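Local coordinates for aminotransferase (Psychrobacter arcticus 273-4, PDB 3IF2), which probably transfers amino groups between amino acids and 2-oxo acids with pyridoxal 5'-phosphate as cofactor, perhaps as a valine-pyruvate transaminase, at residues 109-114 with 284-289; 186-191 with 219-224; 256-261 with 361-366. One frame throughout, in Å; residues are numbered along the deposited sequence. Where two conformers were deposited one is given.

Contact 1: 109-114 with 284-289. With PLP (pyridoxal-5'-phosphate), chain C.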
loop_
_atom_site.group_PDB
_atom_site.type_symbol
_atom_site.label_atom_id
_atom_site.label_comp_id
_atom_site.label_asym_id
_atom_site.label_seq_id
_atom_site.Cartn_x
_atom_site.Cartn_y
_atom_site.Cartn_z
ATOM N N ILE A 109 3.491 -17.968 -1.179
ATOM C CA ILE A 109 2.551 -16.961 -1.654
ATOM C C ILE A 109 2.390 -15.840 -0.641
ATOM O O ILE A 109 2.204 -16.100 0.559
ATOM C CB ILE A 109 1.153 -17.546 -1.945
ATOM C CG1 ILE A 109 1.247 -18.764 -2.873
ATOM C CG2 ILE A 109 0.229 -16.448 -2.543
ATOM C CD1 ILE A 109 -0.095 -19.297 -3.348
ATOM N N ALA A 110 2.493 -14.609 -1.146
ATOM C CA ALA A 110 2.273 -13.397 -0.375
ATOM C C ALA A 110 1.342 -12.499 -1.183
ATOM O O ALA A 110 1.226 -12.656 -2.403
ATOM C CB ALA A 110 3.581 -12.684 -0.102
ATOM N N LEU A 111 0.671 -11.593 -0.482
ATOM C CA LEU A 111 -0.225 -10.604 -1.062
ATOM C C LEU A 111 0.396 -9.212 -0.864
ATOM O O LEU A 111 1.100 -8.968 0.148
ATOM C CB LEU A 111 -1.613 -10.665 -0.401
ATOM C CG LEU A 111 -2.383 -11.989 -0.430
ATOM C CD1 LEU A 111 -3.746 -11.856 0.279
ATOM C CD2 LEU A 111 -2.579 -12.438 -1.831
ATOM N N THR A 112 0.137 -8.324 -1.838
ATOM C CA THR A 112 0.584 -6.925 -1.833
ATOM C C THR A 112 -0.610 -6.018 -2.186
ATOM O O THR A 112 -1.660 -6.521 -2.601
ATOM C CB THR A 112 1.760 -6.715 -2.841
ATOM O OG1 THR A 112 1.333 -7.007 -4.186
ATOM C CG2 THR A 112 2.939 -7.615 -2.495
ATOM N N ASN A 113 -0.460 -4.705 -2.002
ATOM C CA ASN A 113 -1.509 -3.722 -2.329
ATOM C C ASN A 113 -1.486 -3.382 -3.834
ATOM O O ASN A 113 -1.188 -2.261 -4.221
ATOM C CB ASN A 113 -1.383 -2.453 -1.460
ATOM C CG ASN A 113 -1.696 -2.702 0.019
ATOM O OD1 ASN A 113 -2.453 -3.615 0.374
ATOM N ND2 ASN A 113 -1.120 -1.866 0.891
ATOM N N GLY A 114 -1.881 -4.367 -4.652
ATOM C CA GLY A 114 -1.798 -4.337 -6.122
ATOM C C GLY A 114 -0.418 -4.842 -6.560
ATOM O O GLY A 114 0.524 -4.872 -5.751
ATOM N N THR A 284 -5.242 -5.649 -5.043
ATOM C CA THR A 284 -4.720 -6.974 -4.619
ATOM C C THR A 284 -3.738 -7.540 -5.635
ATOM O O THR A 284 -4.133 -7.858 -6.767
ATOM C CB THR A 284 -5.839 -8.006 -4.426
ATOM O OG1 THR A 284 -6.870 -7.422 -3.632
ATOM C CG2 THR A 284 -5.292 -9.280 -3.757
ATOM N N GLY A 285 -2.470 -7.634 -5.224
ATOM C CA GLY A 285 -1.404 -8.269 -5.999
ATOM C C GLY A 285 -1.094 -9.612 -5.344
ATOM O O GLY A 285 -1.222 -9.737 -4.129
ATOM N N ILE A 286 -0.696 -10.600 -6.143
ATOM C CA ILE A 286 -0.371 -11.940 -5.661
ATOM C C ILE A 286 1.040 -12.281 -6.140
ATOM O O ILE A 286 1.309 -12.129 -7.324
ATOM C CB ILE A 286 -1.340 -13.007 -6.249
ATOM C CG1 ILE A 286 -2.825 -12.637 -6.022
ATOM C CG2 ILE A 286 -1.013 -14.412 -5.694
ATOM C CD1 ILE A 286 -3.850 -13.513 -6.830
ATOM N N ILE A 287 1.917 -12.755 -5.242
ATOM C CA ILE A 287 3.282 -13.167 -5.589
ATOM C C ILE A 287 3.457 -14.654 -5.255
ATOM O O ILE A 287 3.204 -15.048 -4.127
ATOM C CB ILE A 287 4.396 -12.349 -4.820
ATOM C CG1 ILE A 287 4.364 -10.859 -5.176
ATOM C CG2 ILE A 287 5.778 -12.863 -5.177
ATOM C CD1 ILE A 287 5.351 -9.967 -4.358
ATOM N N VAL A 288 3.864 -15.457 -6.247
ATOM C CA VAL A 288 4.228 -16.868 -6.071
ATOM C C VAL A 288 5.766 -16.935 -6.242
ATOM O O VAL A 288 6.289 -16.567 -7.311
ATOM C CB VAL A 288 3.512 -17.780 -7.060
ATOM C CG1 VAL A 288 4.029 -19.235 -6.935
ATOM C CG2 VAL A 288 1.985 -17.688 -6.832
ATOM N N ALA A 289 6.477 -17.385 -5.191
ATOM C CA ALA A 289 7.953 -17.403 -5.195
ATOM C C ALA A 289 8.550 -18.332 -4.170
ATOM O O ALA A 289 7.828 -18.972 -3.414
ATOM C CB ALA A 289 8.463 -15.988 -4.945
HETATM N N1 PLP C . 1.351 -5.133 -14.846
HETATM C C2 PLP C . 0.943 -4.618 -16.057
HETATM C C2A PLP C . 1.520 -5.220 -17.298
HETATM C C3 PLP C . -0.003 -3.567 -16.091
HETATM O O3 PLP C . -0.439 -3.028 -17.272
HETATM C C4 PLP C . -0.504 -3.032 -14.881
HETATM C C4A PLP C . -1.298 -1.733 -14.970
HETATM O O4A PLP C . -2.378 -1.592 -14.384
HETATM C C5 PLP C . -0.057 -3.586 -13.636
HETATM C C6 PLP C . 0.875 -4.641 -13.662
HETATM C C5A PLP C . -0.505 -3.053 -12.260
HETATM O O4P PLP C . -1.695 -3.641 -11.780
HETATM P P PLP C . -2.146 -3.458 -10.251
HETATM O O1P PLP C . -1.279 -2.675 -9.295
HETATM O O2P PLP C . -2.209 -4.877 -9.795
HETATM O O3P PLP C . -3.471 -2.807 -10.319
#
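Ala110 and Ile287 pair through two backbone hydrogen bonds, Ile287 N to Ala110 O at 2.9 Å and Ala110 N to Ile287 O at 3.1 Å. Thr112 and Gly285 repeat the pattern two residues along, with Gly285 N giving an almost straight bond (176°) to Thr112 O. Between them lies the non-hydrogen-bonded pair Leu111-Ile286, and beyond Ala110 a second, Ile109-Val288; here the backbone adds CA-H...O contacts from Ile109 CA to Ile287 O and from Leu111 CA to Gly285 O. The Thr112 hydroxyl bonds within its own segment, two residues ahead: OG1 donates to Gly114 O at 2.8 Å, coming from above the carbonyl plane. Chi1 of 62° sets OG1 between the backbone N and carbonyl carbon and CG2 beside the backbone N, where it meets Ile287 CD1 at 3.8 Å, the two side chains crossing at about a right angle. A side chain on Gly285 would run into Thr112 OG1 and Gly114 C. On the other face Ile109 lies alongside both neighbours, CG2 against Ile286 CG2 (4.0 Å) and CG1 against Val288 CG2. Helix 86-100 covers this face through Leu92 and Phe88, while helix 291-305 packs Val297 on Thr112 and Ile287. Past the strand, Asn113 centres an inverse gamma turn, and Gly114, at positive phi, stands at the N-cap position of helix 115-125 with its carbonyl carbon 3.6 Å from PLP O1P. Strand 109-112 ends the large sheet of a fold-type I PLP enzyme, antiparallel to 285-288, which pairs with 268-273, and the turn after Thr112 places Gly114 at the phosphate of PLP.

Contact 2: 186-191 with 219-224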
loop_
_atom_site.group_PDB
_atom_site.type_symbol
_atom_site.label_atom_id
_atom_site.label_comp_id
_atom_site.label_asym_id
_atom_site.label_seq_id
_atom_site.Cartn_x
_atom_site.Cartn_y
_atom_site.Cartn_z
ATOM N N PHE A 186 0.835 -6.031 -39.904
ATOM C CA PHE A 186 1.079 -6.403 -38.508
ATOM C C PHE A 186 2.537 -6.783 -38.275
ATOM O O PHE A 186 3.271 -7.065 -39.212
ATOM C CB PHE A 186 0.186 -7.567 -38.039
ATOM C CG PHE A 186 -1.285 -7.283 -38.114
ATOM C CD1 PHE A 186 -2.000 -7.541 -39.295
ATOM C CD2 PHE A 186 -1.975 -6.777 -37.005
ATOM C CE1 PHE A 186 -3.391 -7.284 -39.376
ATOM C CE2 PHE A 186 -3.373 -6.515 -37.076
ATOM C CZ PHE A 186 -4.077 -6.773 -38.262
ATOM N N PHE A 187 2.931 -6.785 -37.003
ATOM C CA PHE A 187 4.295 -7.125 -36.592
ATOM C C PHE A 187 4.353 -7.674 -35.167
ATOM O O PHE A 187 3.392 -7.552 -34.406
ATOM C CB PHE A 187 5.222 -5.914 -36.754
ATOM C CG PHE A 187 4.914 -4.748 -35.830
ATOM C CD1 PHE A 187 3.841 -3.900 -36.082
ATOM C CD2 PHE A 187 5.748 -4.454 -34.756
ATOM C CE1 PHE A 187 3.567 -2.807 -35.252
ATOM C CE2 PHE A 187 5.491 -3.353 -33.918
ATOM C CZ PHE A 187 4.392 -2.539 -34.162
ATOM N N LYS A 188 5.476 -8.310 -34.847
ATOM C CA LYS A 188 5.717 -8.894 -33.539
ATOM C C LYS A 188 7.142 -8.600 -33.114
ATOM O O LYS A 188 8.089 -8.909 -33.852
ATOM C CB LYS A 188 5.526 -10.424 -33.583
ATOM C CG LYS A 188 5.369 -11.117 -32.174
ATOM C CD LYS A 188 5.715 -12.620 -32.197
ATOM C CE LYS A 188 5.326 -13.398 -30.931
ATOM N NZ LYS A 188 5.628 -12.758 -29.600
ATOM N N TYR A 189 7.287 -8.009 -31.929
ATOM C CA TYR A 189 8.590 -7.780 -31.316
ATOM C C TYR A 189 9.118 -9.145 -30.858
ATOM O O TYR A 189 8.318 -9.985 -30.405
ATOM C CB TYR A 189 8.495 -6.848 -30.094
ATOM C CG TYR A 189 8.115 -5.413 -30.387
ATOM C CD1 TYR A 189 8.912 -4.616 -31.209
ATOM C CD2 TYR A 189 7.009 -4.809 -29.767
ATOM C CE1 TYR A 189 8.589 -3.271 -31.460
ATOM C CE2 TYR A 189 6.674 -3.461 -30.019
ATOM C CZ TYR A 189 7.483 -2.707 -30.858
ATOM O OH TYR A 189 7.155 -1.405 -31.103
ATOM N N ARG A 190 10.437 -9.350 -30.999
ATOM C CA ARG A 190 11.102 -10.595 -30.567
ATOM C C ARG A 190 12.427 -10.316 -29.840
ATOM O O ARG A 190 13.119 -9.342 -30.126
ATOM C CB ARG A 190 11.246 -11.614 -31.723
ATOM C CG ARG A 190 9.905 -12.346 -32.030
ATOM C CD ARG A 190 10.056 -13.719 -32.720
ATOM N NE ARG A 190 10.320 -13.653 -34.160
ATOM C CZ ARG A 190 9.381 -13.740 -35.102
ATOM N NH1 ARG A 190 8.101 -13.891 -34.774
ATOM N NH2 ARG A 190 9.729 -13.670 -36.375
ATOM N N VAL A 191 12.752 -11.186 -28.879
ATOM C CA VAL A 191 13.935 -11.016 -28.039
ATOM C C VAL A 191 15.237 -11.181 -28.837
ATOM O O VAL A 191 15.425 -12.182 -29.536
ATOM C CB VAL A 191 13.943 -11.972 -26.801
ATOM C CG1 VAL A 191 15.200 -11.755 -25.961
ATOM C CG2 VAL A 191 12.706 -11.749 -25.940
ATOM N N THR A 219 2.218 -3.297 -25.649
ATOM C CA THR A 219 2.262 -3.871 -26.989
ATOM C C THR A 219 1.220 -4.895 -27.336
ATOM O O THR A 219 0.831 -4.998 -28.496
ATOM C CB THR A 219 3.624 -4.535 -27.233
ATOM O OG1 THR A 219 3.836 -5.525 -26.222
ATOM C CG2 THR A 219 4.732 -3.503 -27.177
ATOM N N GLY A 220 0.782 -5.655 -26.340
ATOM C CA GLY A 220 -0.075 -6.801 -26.555
ATOM C C GLY A 220 0.749 -8.042 -26.931
ATOM O O GLY A 220 0.164 -9.092 -27.247
ATOM N N ASN A 221 2.088 -7.945 -26.844
ATOM C CA ASN A 221 2.991 -9.025 -27.209
ATOM C C ASN A 221 3.016 -10.112 -26.145
ATOM O O ASN A 221 3.036 -9.805 -24.944
ATOM C CB ASN A 221 4.442 -8.511 -27.377
ATOM C CG ASN A 221 5.380 -9.579 -27.955
ATOM O OD1 ASN A 221 5.092 -10.170 -28.992
ATOM N ND2 ASN A 221 6.487 -9.832 -27.279
ATOM N N VAL A 222 3.046 -11.367 -26.597
ATOM C CA VAL A 222 3.202 -12.518 -25.720
ATOM C C VAL A 222 4.530 -13.150 -26.090
ATOM O O VAL A 222 4.686 -13.661 -27.206
ATOM C CB VAL A 222 2.036 -13.518 -25.840
ATOM C CG1 VAL A 222 2.290 -14.787 -24.999
ATOM C CG2 VAL A 222 0.764 -12.843 -25.405
ATOM N N LEU A 223 5.493 -13.077 -25.169
ATOM C CA LEU A 223 6.801 -13.726 -25.334
ATOM C C LEU A 223 6.508 -15.216 -25.462
ATOM O O LEU A 223 5.719 -15.758 -24.708
ATOM C CB LEU A 223 7.737 -13.448 -24.147
ATOM C CG LEU A 223 8.195 -11.991 -23.965
ATOM C CD1 LEU A 223 8.724 -11.739 -22.547
ATOM C CD2 LEU A 223 9.233 -11.606 -25.012
ATOM N N THR A 224 7.139 -15.850 -26.439
ATOM C CA THR A 224 6.889 -17.255 -26.794
ATOM C C THR A 224 7.410 -18.225 -25.736
ATOM O O THR A 224 8.355 -17.916 -25.007
ATOM C CB THR A 224 7.522 -17.640 -28.192
ATOM O OG1 THR A 224 8.935 -17.831 -28.070
ATOM C CG2 THR A 224 7.233 -16.580 -29.273
HETATM O O HOH W 1 7.995 -12.200 -28.490
#
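Lys188 reaches across to the loop and sets its ammonium between two oxygens, Asn221 OD1 and Val222 O, each 2.7 Å from NZ. Its CG stands anti to the backbone N (chi1 -164°) and the chain runs extended as far as CE; only the last torsion bends, chi4 -44°, turning NZ onto the loop. On the way CG passes 3.3 Å from Asn221 OD1, so the amide oxygen sits against the lysine's root as well as its tip. The donor is tilted 27° from the Asn221 carbonyl plane and lies well above that of Val222. A water joins the group: it accepts from Lys188 NZ and from Asn221 ND2, and donates to Tyr189 O at 2.9 Å. Asn221 crosses the lysine at about a right angle, both ends of its amide engaged, which fixes its rotation. Glu363 supplies a salt bridge to NZ, so this buried charge has a carboxylate close by. Tyr189 offers an edge: CE2 meets Thr219 CG2 at 3.4 Å near the ring plane, while Phe187 CE2 lies over one face. The Tyr189 hydroxyl is hydrogen-bonded to His410 and Trp369. Thr219 holds that methyl at the ring edge and uses OG1 to accept from Asn221 N (3.0 Å), an ST turn. Farther along, Val191 CG2 touches Leu223 CD2 at 3.6 Å, the side chains crossing at about a right angle. Thr224 OG1 caps helix 225-237 through Glu227 N. Strand 183-190 of the six-stranded sheet is thereby tied to the loop following strand 207-213, which carries the PLP-binding Asn217, in a class I and II aminotransferase.

Contact 3: 256-261 with 361-366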
loop_
_atom_site.group_PDB
_atom_site.type_symbol
_atom_site.label_atom_id
_atom_site.label_comp_id
_atom_site.label_asym_id
_atom_site.label_seq_id
_atom_site.Cartn_x
_atom_site.Cartn_y
_atom_site.Cartn_z
ATOM N N ILE A 256 -5.129 -13.807 -23.107
ATOM C CA ILE A 256 -4.077 -14.295 -24.004
ATOM C C ILE A 256 -4.766 -15.006 -25.151
ATOM O O ILE A 256 -5.530 -15.925 -24.908
ATOM C CB ILE A 256 -3.137 -15.323 -23.334
ATOM C CG1 ILE A 256 -2.259 -14.643 -22.295
ATOM C CG2 ILE A 256 -2.199 -15.963 -24.360
ATOM C CD1 ILE A 256 -1.105 -15.536 -21.760
ATOM N N TYR A 257 -4.480 -14.593 -26.385
ATOM C CA TYR A 257 -5.115 -15.187 -27.559
ATOM C C TYR A 257 -4.170 -16.075 -28.392
ATOM O O TYR A 257 -4.563 -16.488 -29.476
ATOM C CB TYR A 257 -5.741 -14.117 -28.461
ATOM C CG TYR A 257 -6.358 -12.899 -27.784
ATOM C CD1 TYR A 257 -7.253 -13.001 -26.690
ATOM C CD2 TYR A 257 -6.104 -11.620 -28.318
ATOM C CE1 TYR A 257 -7.818 -11.817 -26.108
ATOM C CE2 TYR A 257 -6.646 -10.457 -27.773
ATOM C CZ TYR A 257 -7.491 -10.549 -26.682
ATOM O OH TYR A 257 -7.968 -9.348 -26.226
ATOM N N SER A 258 -2.957 -16.362 -27.905
ATOM C CA SER A 258 -1.999 -17.242 -28.594
ATOM C C SER A 258 -1.475 -18.317 -27.638
ATOM O O SER A 258 -1.514 -18.146 -26.425
ATOM C CB SER A 258 -0.853 -16.429 -29.213
ATOM O OG SER A 258 -0.038 -15.831 -28.226
ATOM N N ASP A 259 -0.963 -19.407 -28.200
ATOM C CA ASP A 259 -0.506 -20.578 -27.422
ATOM C C ASP A 259 0.605 -20.233 -26.408
ATOM O O ASP A 259 1.627 -19.712 -26.800
ATOM C CB ASP A 259 -0.030 -21.692 -28.385
ATOM C CG ASP A 259 0.002 -23.074 -27.733
ATOM O OD1 ASP A 259 -1.037 -23.525 -27.187
ATOM O OD2 ASP A 259 1.053 -23.745 -27.816
ATOM N N ALA A 260 0.381 -20.493 -25.116
ATOM C CA ALA A 260 1.377 -20.222 -24.053
ATOM C C ALA A 260 1.209 -21.134 -22.845
ATOM O O ALA A 260 0.119 -21.640 -22.600
ATOM C CB ALA A 260 1.293 -18.756 -23.602
ATOM N N HIS A 261 2.295 -21.333 -22.101
ATOM C CA HIS A 261 2.276 -22.120 -20.873
ATOM C C HIS A 261 2.733 -21.293 -19.669
ATOM O O HIS A 261 3.667 -20.517 -19.782
ATOM C CB HIS A 261 3.121 -23.379 -21.017
ATOM C CG HIS A 261 2.624 -24.300 -22.078
ATOM N ND1 HIS A 261 3.468 -25.003 -22.917
ATOM C CD2 HIS A 261 1.361 -24.584 -22.487
ATOM C CE1 HIS A 261 2.745 -25.722 -23.759
ATOM N NE2 HIS A 261 1.464 -25.476 -23.526
ATOM N N LYS A 361 0.660 -7.428 -33.531
ATOM C CA LYS A 361 -0.262 -8.559 -33.463
ATOM C C LYS A 361 -0.826 -8.587 -32.027
ATOM O O LYS A 361 -0.047 -8.718 -31.084
ATOM C CB LYS A 361 0.376 -9.917 -33.883
ATOM C CG LYS A 361 -0.418 -11.175 -33.406
ATOM C CD LYS A 361 -0.082 -12.564 -34.010
ATOM C CE LYS A 361 -1.266 -13.091 -34.816
ATOM N NZ LYS A 361 -1.134 -14.486 -35.335
ATOM N N PRO A 362 -2.170 -8.452 -31.867
ATOM C CA PRO A 362 -2.761 -8.409 -30.531
ATOM C C PRO A 362 -2.870 -9.793 -29.938
ATOM O O PRO A 362 -3.860 -10.458 -30.134
ATOM C CB PRO A 362 -4.134 -7.769 -30.783
ATOM C CG PRO A 362 -4.495 -8.228 -32.167
ATOM C CD PRO A 362 -3.214 -8.472 -32.917
ATOM N N GLU A 363 -1.827 -10.233 -29.255
ATOM C CA GLU A 363 -1.791 -11.569 -28.621
ATOM C C GLU A 363 -2.304 -11.572 -27.171
ATOM O O GLU A 363 -2.342 -12.648 -26.548
ATOM C CB GLU A 363 -0.357 -12.131 -28.623
ATOM C CG GLU A 363 0.300 -12.156 -29.978
ATOM C CD GLU A 363 1.641 -12.851 -29.977
ATOM O OE1 GLU A 363 2.612 -12.341 -29.371
ATOM O OE2 GLU A 363 1.732 -13.913 -30.617
ATOM N N GLY A 364 -2.673 -10.399 -26.635
ATOM C CA GLY A 364 -3.142 -10.286 -25.275
ATOM C C GLY A 364 -3.225 -8.883 -24.711
ATOM O O GLY A 364 -2.933 -7.897 -25.411
ATOM N N ALA A 365 -3.612 -8.801 -23.429
ATOM C CA ALA A 365 -3.794 -7.529 -22.731
ATOM C C ALA A 365 -4.943 -6.723 -23.374
ATOM O O ALA A 365 -5.658 -7.250 -24.222
ATOM C CB ALA A 365 -2.471 -6.730 -22.652
ATOM N N ILE A 366 -5.091 -5.456 -23.001
ATOM C CA ILE A 366 -6.270 -4.655 -23.348
ATOM C C ILE A 366 -5.963 -3.411 -24.176
ATOM O O ILE A 366 -6.704 -2.416 -24.119
ATOM C CB ILE A 366 -7.022 -4.291 -22.010
ATOM C CG1 ILE A 366 -6.201 -3.349 -21.098
ATOM C CG2 ILE A 366 -7.363 -5.590 -21.230
ATOM C CD1 ILE A 366 -6.944 -2.870 -19.828
#
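Glu363 O receives the backbone N of Tyr257 at 2.9 Å in a nearly straight bond (170°), the donor standing above the carbonyl plane. The same oxygen also meets Ile256 CA at 3.5 Å in a CA-H...O contact, so two successive residues converge on it. The Tyr257 ring runs on past the other loop: its CD2 edge comes within 3.1 Å of Pro362 O, close to the ring plane, while Gly364 CA lies over one face, offset toward the rim. Chi1 of -35° places CG beside the backbone N, and with it the ring beside residues 362-364. A single backbone bridge, Ile256 with Gly364, joins the loop after strand 242-245 to the turn between antiparallel strands 357-360 and 367-372, linking the large central sheet of the aminotransferase fold to its six-stranded sheet. Ala365, next along, touches the PLP-binding Tyr248. With an alanine in place of Tyr257, Pro362 O and Gly364 would probably lose the ring that covers them, a gap opening between this turn and Tyr337 and Gln338 of helix 324-351. Ser258 OG lies 3.7 Å from Glu363 CB and 3.5 Å from OE2, a looser approach without a hydrogen bond. The other carboxylate oxygen, Glu363 OE1, turns instead to Val222 N, its strongest partner. That donor and the nearby lysine charge probably favour the ionised acid.

Contact 1 is wholly buried, while contact 2 at Thr224 and contact 3 at Tyr257 and Ser258 reach partly exposed ground. Contact 1 is regular sheet pairing inside the large mixed sheet, largely apolar on both faces; contacts 2 and 3 instead hold loops by side-chain charge and a single backbone bridge. These two share the six-stranded sheet and touch directly, with centres about 9 Å apart: the carboxylate of Glu363 connects them, and Phe187 O meets Lys361 N at 2.9 Å, a probable hydrogen bond. Contact 1 lies apart, its centre about 26 Å from that of contact 2. It alone contributes a residue to the cofactor pocket, whereas the others flank residues that bind PLP.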